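Side-chain contacts in 7,8-dihydro-6-hydroxymethylpterin pyrophosphokinase-dihydropteroate synthase (Plasmodium falciparum, PDB 6JWS), which probably catalyses the ATP-dependent pyrophosphorylation of 6-hydroxymethyl-7,8-dihydropterin and the condensation of its product with 4-aminobenzoate, consecutive steps of folate biosynthesis: residues I429-E434 against P454-F459; L54-P59 against I382-E387; L333-P338 against N372-V377; K461-I466 against D474-I479. The protein carries 1 engineered substitution. All blocks are in the same frame, centred on the assembly; numbering follows the deposited sequence.

Contacts 2 and 3 come first along the chain, their centres about 10 Å apart; contact 2 lies within the six-stranded antiparallel sheet that includes strand 208-214 of the pyrophosphokinase, and contact 3 joins helix 327-336 to it. Contact 3 falls within the long chain interval spanned by contact 2. Strand 372-377 runs between the two strands of contact 2, and Tyr55 hydrogen-bonds both Asp335 and Arg374 of contact 3. Contacts 1 and 4 follow in the TIM barrel of the synthase, with centres about 13 Å apart. They share helix 448-464 and use the neighbouring strands 428-432 and 478-482. About 31 Å separates the centres of contacts 1 and 2, consistent with one pair in each of the pyrophosphokinase and synthase parts.

Contact 1: residues I429-E434 against P454-F459; sequences IDIGGE and PVLQLF
Ile431 is fully extended, CG1 anti to the backbone N (chi1 -170°) and CD1 continuing the same line (chi2 174°), and this carries its terminal methyl straight to the helix, where Val455 and Leu456 receive it. On Val455 the branch that does the touching is CG1, itself anti to the backbone N (chi1 166°). Ile431 CD1 and Val455 CG1 are 3.4 Å apart, closer than usual van der Waals contact, so the two methyls are pressed firmly together. The other branch of Ile431 is used by Leu456: Ile431 CG2 lies 3.9 Å from Leu456 CD2 and 4.0 Å from Leu456 CD1, against both tips of the leucine fork. Leu456 also backs the end of the isoleucine, since its CG is 3.9 Å from Ile431 CD1. The side chains run alongside each other in opposite senses. Strand 428-432 and helix 448-464 form consecutive elements of a TIM barrel, and the helix then leads to the parallel neighbouring strand 478-482 in a beta-alpha-beta crossover. Ile431 faces the helical layer, whereas the adjacent Asp430 is held by Ser480 and by a salt bridge to Arg686. Leu395 of strand 390-396 touches both Ile431 and Val455, and Leu456 is additionally packed on Ile479. The side chain of Ile431 remains about 11 Å from the bound pteroic acid.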
# COMPACT_ATOMS: atom_id res chain seq x y z
N ILE B 429 15.58 -17.94 -11.78
CA ILE B 429 15.36 -17.91 -13.21
C ILE B 429 14.41 -19.05 -13.56
O ILE B 429 14.71 -20.20 -13.19
CB ILE B 429 16.68 -18.07 -13.99
CG1 ILE B 429 17.77 -17.12 -13.52
CG2 ILE B 429 16.42 -17.97 -15.49
CD1 ILE B 429 17.35 -15.67 -13.49
N ASP B 430 13.33 -18.71 -14.30
CA ASP B 430 12.37 -19.65 -14.85
C ASP B 430 12.67 -19.87 -16.33
O ASP B 430 12.46 -18.98 -17.17
CB ASP B 430 10.92 -19.20 -14.64
CG ASP B 430 9.84 -20.26 -14.90
OD1 ASP B 430 10.03 -21.43 -14.46
OD2 ASP B 430 8.78 -19.92 -15.52
N ILE B 431 13.13 -21.07 -16.66
CA ILE B 431 13.44 -21.35 -18.05
C ILE B 431 12.33 -22.24 -18.60
O ILE B 431 11.89 -23.16 -17.92
CB ILE B 431 14.83 -22.01 -18.20
CG1 ILE B 431 15.26 -22.07 -19.67
CG2 ILE B 431 14.84 -23.41 -17.58
CD1 ILE B 431 16.69 -22.57 -19.85
N GLY B 432 11.91 -21.96 -19.84
CA GLY B 432 10.97 -22.84 -20.51
C GLY B 432 11.22 -22.93 -22.01
O GLY B 432 11.82 -22.03 -22.62
N GLY B 433 10.75 -24.05 -22.59
CA GLY B 433 10.80 -24.30 -24.02
C GLY B 433 9.46 -24.75 -24.58
O GLY B 433 9.37 -25.20 -25.73
N GLU B 434 8.40 -24.65 -23.77
CA GLU B 434 7.03 -24.82 -24.25
C GLU B 434 6.22 -23.57 -23.90
O GLU B 434 5.87 -23.36 -22.74
CB GLU B 434 6.38 -26.09 -23.71
CG GLU B 434 6.57 -27.31 -24.59
CD GLU B 434 5.64 -27.48 -25.79
OE1 GLU B 434 4.53 -26.90 -25.78
OE2 GLU B 434 6.02 -28.21 -26.73
N PRO B 454 20.16 -28.08 -23.49
CA PRO B 454 21.46 -27.52 -23.87
C PRO B 454 21.74 -26.19 -23.16
O PRO B 454 22.85 -25.96 -22.65
CB PRO B 454 21.39 -27.36 -25.41
CG PRO B 454 20.32 -28.37 -25.84
CD PRO B 454 19.34 -28.41 -24.67
N VAL B 455 20.72 -25.32 -23.12
CA VAL B 455 20.84 -24.03 -22.44
C VAL B 455 21.24 -24.25 -20.98
O VAL B 455 22.18 -23.62 -20.50
CB VAL B 455 19.55 -23.20 -22.54
CG1 VAL B 455 19.59 -22.04 -21.56
CG2 VAL B 455 19.34 -22.69 -23.96
N LEU B 456 20.53 -25.17 -20.31
CA LEU B 456 20.77 -25.36 -18.88
C LEU B 456 22.16 -25.95 -18.66
O LEU B 456 22.77 -25.64 -17.63
CB LEU B 456 19.70 -26.26 -18.27
CG LEU B 456 18.36 -25.58 -17.98
CD1 LEU B 456 17.31 -26.58 -17.54
CD2 LEU B 456 18.53 -24.47 -16.95
N GLN B 457 22.60 -26.82 -19.59
CA GLN B 457 23.92 -27.45 -19.56
C GLN B 457 25.02 -26.39 -19.71
O GLN B 457 25.97 -26.38 -18.94
CB GLN B 457 24.03 -28.52 -20.65
CG GLN B 457 23.60 -29.91 -20.18
CD GLN B 457 23.28 -30.87 -21.30
OE1 GLN B 457 23.13 -30.50 -22.47
NE2 GLN B 457 23.13 -32.13 -20.93
N LEU B 458 24.87 -25.48 -20.68
CA LEU B 458 25.83 -24.40 -20.89
C LEU B 458 25.85 -23.47 -19.67
O LEU B 458 26.92 -23.04 -19.24
CB LEU B 458 25.46 -23.67 -22.19
CG LEU B 458 26.39 -22.53 -22.62
CD1 LEU B 458 27.83 -23.01 -22.74
CD2 LEU B 458 25.94 -21.91 -23.94
N PHE B 459 24.67 -23.19 -19.09
CA PHE B 459 24.63 -22.32 -17.92
C PHE B 459 25.43 -22.94 -16.77
O PHE B 459 26.19 -22.24 -16.10
CB PHE B 459 23.21 -22.00 -17.46
CG PHE B 459 23.20 -21.19 -16.20
CD1 PHE B 459 23.43 -19.82 -16.24
CD2 PHE B 459 23.01 -21.80 -14.97
CE1 PHE B 459 23.46 -19.07 -15.07
CE2 PHE B 459 23.04 -21.04 -13.80
CZ PHE B 459 23.27 -19.68 -13.86

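Contact 2: residues L54-P59 against I382-E387; sequences LYETVP and ISYLKE
Glu56 and Tyr384 belong to strands 46-57 and 382-384, both antiparallel to strand 372-377, which runs between them; their CA atoms are 8.7 Å apart, and the contact therefore reaches over the intervening strand. Directly after Tyr384 the chain reverses in a type II beta turn, closed by Glu387 N and Tyr384 O at 3.1 Å. The Glu56 side chain is extended, with CG anti to the backbone N (chi1 166°), and delivers its carboxylate to the hydroxyl end of the tyrosine. Tyr384 OH donates a hydrogen bond to Glu56 OE1 at 2.6 Å, and this oxygen lies at the edge of the Tyr384 ring, near its plane. The hydroxyl comes to the syn side of OE1 but 27° out of the carboxylate plane, and the carboxylate is turned 62° from the ring. In the six-stranded sheet, 382-384 is an outermost strand of this chain, so the bond ties that margin to strand 46-57, two places inward. Tyr164 of strand 163-172 also hydrogen-bonds Glu56 OE1, giving this oxygen two tyrosine partners. Ile382 CG2 packs over one face of the Tyr384 ring, toward its rim. Lys373 makes a cation-pi interaction with the same ring and a salt bridge with Glu387.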
# COMPACT_ATOMS: atom_id res chain seq x y z
N LEU B 54 7.44 -25.83 7.89
CA LEU B 54 8.57 -25.62 8.77
C LEU B 54 8.30 -24.34 9.55
O LEU B 54 7.70 -23.41 9.00
CB LEU B 54 9.77 -25.41 7.84
CG LEU B 54 10.98 -26.25 8.17
CD1 LEU B 54 11.92 -26.33 6.97
CD2 LEU B 54 11.70 -25.62 9.37
N TYR B 55 8.76 -24.27 10.81
CA TYR B 55 8.52 -23.10 11.64
C TYR B 55 9.76 -22.73 12.44
O TYR B 55 10.45 -23.59 12.97
CB TYR B 55 7.36 -23.33 12.59
CG TYR B 55 6.01 -23.42 11.92
CD1 TYR B 55 5.27 -22.28 11.65
CD2 TYR B 55 5.50 -24.65 11.52
CE1 TYR B 55 4.03 -22.36 11.03
CE2 TYR B 55 4.26 -24.75 10.92
CZ TYR B 55 3.53 -23.60 10.67
OH TYR B 55 2.31 -23.71 10.05
N GLU B 56 10.01 -21.42 12.53
CA GLU B 56 11.01 -20.93 13.46
C GLU B 56 10.29 -20.46 14.73
O GLU B 56 9.43 -19.58 14.69
CB GLU B 56 11.80 -19.79 12.85
CG GLU B 56 12.61 -19.02 13.88
CD GLU B 56 13.36 -17.93 13.17
OE1 GLU B 56 14.35 -18.26 12.48
OE2 GLU B 56 12.92 -16.77 13.25
N THR B 57 10.69 -21.09 15.84
CA THR B 57 9.93 -21.09 17.08
C THR B 57 10.76 -20.45 18.20
O THR B 57 11.94 -20.74 18.36
CB THR B 57 9.50 -22.52 17.38
OG1 THR B 57 8.18 -22.66 16.85
CG2 THR B 57 9.52 -22.88 18.85
N VAL B 58 10.11 -19.58 18.97
CA VAL B 58 10.66 -19.08 20.22
C VAL B 58 10.00 -19.86 21.37
O VAL B 58 8.77 -19.93 21.43
CB VAL B 58 10.45 -17.56 20.38
CG1 VAL B 58 10.79 -17.08 21.78
CG2 VAL B 58 11.24 -16.77 19.35
N PRO B 59 10.79 -20.48 22.28
CA PRO B 59 10.22 -21.26 23.38
C PRO B 59 9.24 -20.50 24.28
O PRO B 59 9.14 -19.27 24.21
CB PRO B 59 11.45 -21.74 24.18
CG PRO B 59 12.58 -21.67 23.18
CD PRO B 59 12.26 -20.49 22.29
N ILE B 382 16.13 -21.56 4.26
CA ILE B 382 14.95 -20.99 4.90
C ILE B 382 14.53 -19.68 4.22
O ILE B 382 15.34 -18.78 4.03
CB ILE B 382 15.31 -20.74 6.38
CG1 ILE B 382 15.38 -22.05 7.17
CG2 ILE B 382 14.40 -19.73 7.06
CD1 ILE B 382 16.00 -21.84 8.54
N SER B 383 13.23 -19.59 3.87
CA SER B 383 12.60 -18.32 3.52
C SER B 383 11.43 -18.13 4.48
O SER B 383 10.66 -19.06 4.71
CB SER B 383 12.08 -18.31 2.08
OG SER B 383 13.12 -18.33 1.11
N TYR B 384 11.32 -16.94 5.07
CA TYR B 384 10.19 -16.68 5.94
C TYR B 384 9.00 -16.28 5.08
O TYR B 384 9.09 -15.31 4.32
CB TYR B 384 10.52 -15.55 6.93
CG TYR B 384 11.65 -15.90 7.86
CD1 TYR B 384 11.48 -16.82 8.87
CD2 TYR B 384 12.92 -15.38 7.65
CE1 TYR B 384 12.53 -17.19 9.69
CE2 TYR B 384 13.98 -15.72 8.47
CZ TYR B 384 13.78 -16.63 9.49
OH TYR B 384 14.82 -16.96 10.31
N LEU B 385 7.89 -17.03 5.22
CA LEU B 385 6.71 -16.74 4.43
C LEU B 385 6.33 -15.27 4.65
O LEU B 385 6.25 -14.81 5.78
CB LEU B 385 5.56 -17.66 4.85
CG LEU B 385 4.36 -17.62 3.90
CD1 LEU B 385 4.78 -18.12 2.53
CD2 LEU B 385 3.20 -18.44 4.42
N LYS B 386 6.10 -14.56 3.54
CA LYS B 386 5.54 -13.21 3.55
C LYS B 386 6.59 -12.14 3.91
O LYS B 386 6.22 -10.98 4.04
CB LYS B 386 4.24 -13.04 4.38
CG LYS B 386 3.03 -13.90 4.00
CD LYS B 386 2.83 -14.14 2.52
CE LYS B 386 1.81 -15.21 2.18
NZ LYS B 386 1.73 -15.44 0.71
N GLU B 387 7.87 -12.51 4.03
CA GLU B 387 8.87 -11.53 4.42
C GLU B 387 9.66 -10.93 3.25
O GLU B 387 10.40 -9.97 3.44
CB GLU B 387 9.84 -12.09 5.47
CG GLU B 387 9.21 -12.10 6.85
CD GLU B 387 10.19 -12.33 7.99
OE1 GLU B 387 11.45 -12.17 7.77
OE2 GLU B 387 9.71 -12.67 9.09

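Contact 3: residues L333-P338 against N372-V377; sequences LNDMIP and NKRIYV
Arg374 NH1 is held by a hydrogen bond with Tyr55 OH and, less directly, by the charge of Asp335, whose OD1 is 3.5 Å from NH1 in a long salt bridge. The salt bridge is purely a matter of charge. Asp335 OD1 lies well out of the guanidinium plane, no N-H points at it, and the carboxylate and guanidinium planes are turned 66° apart. Arg374 leaves its strand with CG anti to the backbone N (chi1 -176°) and then bends at the next two bonds, which brings NH1 rather than a flat double-N edge to the aspartate. The opposing carboxylate is fixed mostly through its second oxygen, Asp335 OD2 being hydrogen-bonded by Tyr53 N and by Tyr55 OH, which thus bridges acid and base and positions both sides of a pair whose direct contact is weak in geometry. The arginine's positive charge would probably stabilise the carboxylate further. Asp335 is on helix 327-336, and Ile337 N bonds Leu333 O at 2.8 Å. That helix packs against the antiparallel sheet, with Met336 touching strands 46-57 and 163-172, while Arg374 sits on strand 372-377 next to 46-57 and reaches, through a salt bridge from NH2 to Glu599, the region following helix 584-592 of the synthase barrel.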
# COMPACT_ATOMS: atom_id res chain seq x y z
N LEU B 333 0.66 -29.34 14.06
CA LEU B 333 -0.44 -30.29 13.94
C LEU B 333 -1.64 -29.61 13.27
O LEU B 333 -2.41 -30.28 12.58
CB LEU B 333 -0.86 -30.81 15.32
CG LEU B 333 0.19 -31.61 16.11
CD1 LEU B 333 -0.33 -31.99 17.50
CD2 LEU B 333 0.60 -32.87 15.37
N ASN B 334 -1.80 -28.30 13.49
CA ASN B 334 -2.96 -27.59 12.96
C ASN B 334 -2.90 -27.55 11.43
O ASN B 334 -3.93 -27.38 10.79
CB ASN B 334 -3.10 -26.19 13.58
CG ASN B 334 -4.25 -25.38 13.00
OD1 ASN B 334 -5.42 -25.77 13.08
ND2 ASN B 334 -3.93 -24.23 12.41
N ASP B 335 -1.69 -27.66 10.85
CA ASP B 335 -1.52 -27.64 9.40
C ASP B 335 -1.98 -28.97 8.81
O ASP B 335 -2.54 -28.98 7.71
CB ASP B 335 -0.06 -27.49 8.98
CG ASP B 335 0.55 -26.12 9.23
OD1 ASP B 335 -0.20 -25.13 9.32
OD2 ASP B 335 1.77 -26.06 9.33
N MET B 336 -1.72 -30.07 9.54
CA MET B 336 -1.87 -31.44 9.04
C MET B 336 -3.26 -31.98 9.38
O MET B 336 -3.94 -32.47 8.50
CB MET B 336 -0.83 -32.42 9.60
CG MET B 336 0.60 -31.93 9.53
SD MET B 336 1.75 -33.30 9.83
CE MET B 336 1.20 -33.86 11.44
N ILE B 337 -3.66 -31.89 10.66
CA ILE B 337 -4.79 -32.67 11.15
C ILE B 337 -5.65 -31.80 12.06
O ILE B 337 -5.91 -32.16 13.21
CB ILE B 337 -4.31 -33.96 11.86
CG1 ILE B 337 -3.46 -33.65 13.09
CG2 ILE B 337 -3.60 -34.88 10.88
CD1 ILE B 337 -2.87 -34.87 13.78
N PRO B 338 -6.17 -30.67 11.54
CA PRO B 338 -6.92 -29.72 12.37
C PRO B 338 -8.16 -30.33 13.03
O PRO B 338 -8.55 -29.91 14.12
CB PRO B 338 -7.35 -28.62 11.37
CG PRO B 338 -7.24 -29.27 9.99
CD PRO B 338 -6.11 -30.27 10.12
N ASN B 372 6.67 -16.80 15.87
CA ASN B 372 6.56 -18.19 15.48
C ASN B 372 6.28 -18.22 13.98
O ASN B 372 5.13 -18.17 13.57
CB ASN B 372 5.53 -18.94 16.33
CG ASN B 372 5.96 -19.06 17.77
OD1 ASN B 372 6.87 -19.83 18.08
ND2 ASN B 372 5.34 -18.31 18.66
N LYS B 373 7.35 -18.23 13.19
CA LYS B 373 7.30 -17.85 11.78
C LYS B 373 7.19 -19.09 10.89
O LYS B 373 8.00 -20.02 10.99
CB LYS B 373 8.54 -17.06 11.40
CG LYS B 373 8.68 -15.70 12.08
CD LYS B 373 9.76 -14.86 11.45
CE LYS B 373 9.99 -13.51 12.10
NZ LYS B 373 11.13 -12.81 11.44
N ARG B 374 6.18 -19.05 10.01
CA ARG B 374 6.03 -20.03 8.94
C ARG B 374 7.17 -19.89 7.92
O ARG B 374 7.51 -18.79 7.47
CB ARG B 374 4.63 -19.90 8.32
CG ARG B 374 4.31 -20.93 7.24
CD ARG B 374 3.09 -21.73 7.63
NE ARG B 374 1.90 -20.99 7.37
CZ ARG B 374 0.80 -21.01 8.09
NH1 ARG B 374 0.70 -21.76 9.17
NH2 ARG B 374 -0.21 -20.25 7.71
N ILE B 375 7.77 -21.03 7.55
CA ILE B 375 8.88 -21.05 6.61
C ILE B 375 8.48 -21.84 5.36
O ILE B 375 7.82 -22.87 5.46
CB ILE B 375 10.10 -21.69 7.30
CG1 ILE B 375 10.74 -20.74 8.32
CG2 ILE B 375 11.11 -22.19 6.28
CD1 ILE B 375 11.68 -21.45 9.29
N TYR B 376 8.95 -21.38 4.18
CA TYR B 376 8.89 -22.20 2.97
C TYR B 376 10.31 -22.38 2.42
O TYR B 376 11.20 -21.60 2.79
CB TYR B 376 7.92 -21.63 1.94
CG TYR B 376 8.40 -20.37 1.26
CD1 TYR B 376 8.26 -19.14 1.89
CD2 TYR B 376 8.99 -20.38 0.00
CE1 TYR B 376 8.67 -17.96 1.30
CE2 TYR B 376 9.42 -19.20 -0.60
CZ TYR B 376 9.25 -17.98 0.04
OH TYR B 376 9.65 -16.78 -0.49
N VAL B 377 10.52 -23.36 1.53
CA VAL B 377 11.86 -23.60 1.00
C VAL B 377 11.86 -23.61 -0.53
O VAL B 377 11.08 -24.33 -1.16
CB VAL B 377 12.50 -24.88 1.59
CG1 VAL B 377 13.88 -25.17 1.00
CG2 VAL B 377 12.61 -24.80 3.11

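Contact 4: residues K461-I466 against D474-I479; sequences KEWNDI and DAKPII
The link from helix 448-464 to strand 478-482 of the TIM barrel is closed by Trp463, whose indole lies against Lys476 and Pro477 just ahead of the strand. The lysine's aliphatic chain makes most of this contact. With CG anti to the backbone N (chi1 -166°) and the rest extended, it runs across one face of the indole, from the benzene part toward the pyrrole edge. Lys476 CG makes a CH-pi contact with the five-membered ring, 3.9 Å from its centroid and 23° off the ring normal. Closer to the backbone, Lys476 CA lies 3.5 Å from Trp463 CZ2, and farther out Lys476 CE comes to 3.8 Å from Trp463 CD1. In this alpha-to-beta connection of the barrel the helix ends one residue after the tryptophan, at Asn464: Asp465 N still bonds Lys461 O at 3.1 Å, and Asp465 is the centre of an inverse gamma turn. Pro477 adds its ring to the same indole face, Pro477 CD being 4.1 Å from Trp463 CZ3 over the rim of the benzene part. Ala475 contributes its carbonyl, with Ala475 O placed obliquely 3.7 Å from Trp463 CH2. No hydrogen bond crosses between the segments. Phe419 of helix 411-424 also touches the indole, and Pro477 also touches Ile422 of that helix and Phe459 of helix 448-464.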
# COMPACT_ATOMS: atom_id res chain seq x y z
N LYS B 461 27.85 -25.04 -16.91
CA LYS B 461 29.26 -25.03 -17.27
C LYS B 461 29.87 -23.64 -17.01
O LYS B 461 30.90 -23.54 -16.36
CB LYS B 461 29.46 -25.54 -18.70
CG LYS B 461 30.90 -25.52 -19.22
CD LYS B 461 30.98 -25.41 -20.73
CE LYS B 461 32.02 -24.42 -21.22
NZ LYS B 461 31.65 -23.81 -22.53
N GLU B 462 29.21 -22.59 -17.51
CA GLU B 462 29.68 -21.22 -17.30
C GLU B 462 29.68 -20.86 -15.81
O GLU B 462 30.60 -20.20 -15.33
CB GLU B 462 28.85 -20.21 -18.10
CG GLU B 462 28.87 -20.42 -19.60
CD GLU B 462 30.21 -20.26 -20.32
OE1 GLU B 462 31.22 -20.83 -19.86
OE2 GLU B 462 30.23 -19.58 -21.37
N TRP B 463 28.64 -21.28 -15.08
CA TRP B 463 28.61 -20.94 -13.67
C TRP B 463 29.84 -21.52 -12.98
O TRP B 463 30.44 -20.85 -12.14
CB TRP B 463 27.32 -21.40 -12.96
CG TRP B 463 27.32 -20.94 -11.53
CD1 TRP B 463 27.69 -21.66 -10.43
CD2 TRP B 463 27.05 -19.61 -11.06
NE1 TRP B 463 27.62 -20.88 -9.31
CE2 TRP B 463 27.23 -19.62 -9.67
CE3 TRP B 463 26.64 -18.42 -11.68
CZ2 TRP B 463 27.02 -18.49 -8.88
CZ3 TRP B 463 26.42 -17.30 -10.91
CH2 TRP B 463 26.61 -17.34 -9.53
N ASN B 464 30.14 -22.77 -13.33
CA ASN B 464 31.20 -23.55 -12.70
C ASN B 464 32.57 -22.94 -13.01
O ASN B 464 33.48 -23.05 -12.20
CB ASN B 464 31.11 -25.02 -13.10
CG ASN B 464 29.99 -25.77 -12.42
OD1 ASN B 464 29.67 -25.51 -11.26
ND2 ASN B 464 29.39 -26.72 -13.12
N ASP B 465 32.69 -22.29 -14.18
CA ASP B 465 33.92 -21.62 -14.59
C ASP B 465 34.08 -20.33 -13.78
O ASP B 465 34.01 -19.23 -14.32
CB ASP B 465 33.97 -21.36 -16.10
CG ASP B 465 34.13 -22.59 -16.98
OD1 ASP B 465 34.18 -23.73 -16.44
OD2 ASP B 465 34.20 -22.41 -18.21
N ILE B 466 34.27 -20.51 -12.47
CA ILE B 466 34.44 -19.41 -11.52
C ILE B 466 35.30 -19.92 -10.37
O ILE B 466 34.99 -20.95 -9.76
CB ILE B 466 33.07 -18.85 -11.07
CG1 ILE B 466 33.13 -17.36 -10.74
CG2 ILE B 466 32.44 -19.66 -9.93
CD1 ILE B 466 33.19 -16.46 -11.96
N ASP B 474 27.80 -18.40 -2.75
CA ASP B 474 26.38 -18.65 -2.54
C ASP B 474 25.52 -17.60 -3.26
O ASP B 474 24.38 -17.37 -2.88
CB ASP B 474 26.04 -18.81 -1.05
CG ASP B 474 26.40 -17.61 -0.19
OD1 ASP B 474 25.95 -16.49 -0.51
OD2 ASP B 474 27.12 -17.81 0.82
N ALA B 475 26.07 -16.99 -4.32
CA ALA B 475 25.33 -16.03 -5.12
C ALA B 475 24.59 -16.74 -6.26
O ALA B 475 24.08 -16.08 -7.18
CB ALA B 475 26.26 -14.95 -5.63
N LYS B 476 24.51 -18.07 -6.19
CA LYS B 476 23.95 -18.86 -7.28
C LYS B 476 22.44 -18.69 -7.31
O LYS B 476 21.77 -18.85 -6.29
CB LYS B 476 24.35 -20.34 -7.21
CG LYS B 476 24.08 -21.10 -8.50
CD LYS B 476 24.46 -22.56 -8.43
CE LYS B 476 24.34 -23.26 -9.76
NZ LYS B 476 24.18 -24.73 -9.59
N PRO B 477 21.85 -18.33 -8.48
CA PRO B 477 20.41 -18.22 -8.61
C PRO B 477 19.81 -19.62 -8.58
O PRO B 477 20.44 -20.59 -8.97
CB PRO B 477 20.18 -17.53 -9.96
CG PRO B 477 21.44 -17.83 -10.74
CD PRO B 477 22.56 -17.99 -9.72
N ILE B 478 18.60 -19.69 -8.02
CA ILE B 478 17.78 -20.87 -8.04
C ILE B 478 17.25 -20.99 -9.46
O ILE B 478 16.95 -19.97 -10.09
CB ILE B 478 16.68 -20.67 -6.98
CG1 ILE B 478 17.31 -20.34 -5.62
CG2 ILE B 478 15.75 -21.86 -6.91
CD1 ILE B 478 16.33 -20.03 -4.51
N ILE B 479 17.19 -22.22 -9.97
CA ILE B 479 16.73 -22.45 -11.33
C ILE B 479 15.38 -23.17 -11.29
O ILE B 479 15.26 -24.26 -10.73
CB ILE B 479 17.76 -23.24 -12.17
CG1 ILE B 479 19.13 -22.54 -12.22
CG2 ILE B 479 17.24 -23.50 -13.57
CD1 ILE B 479 19.05 -21.09 -12.65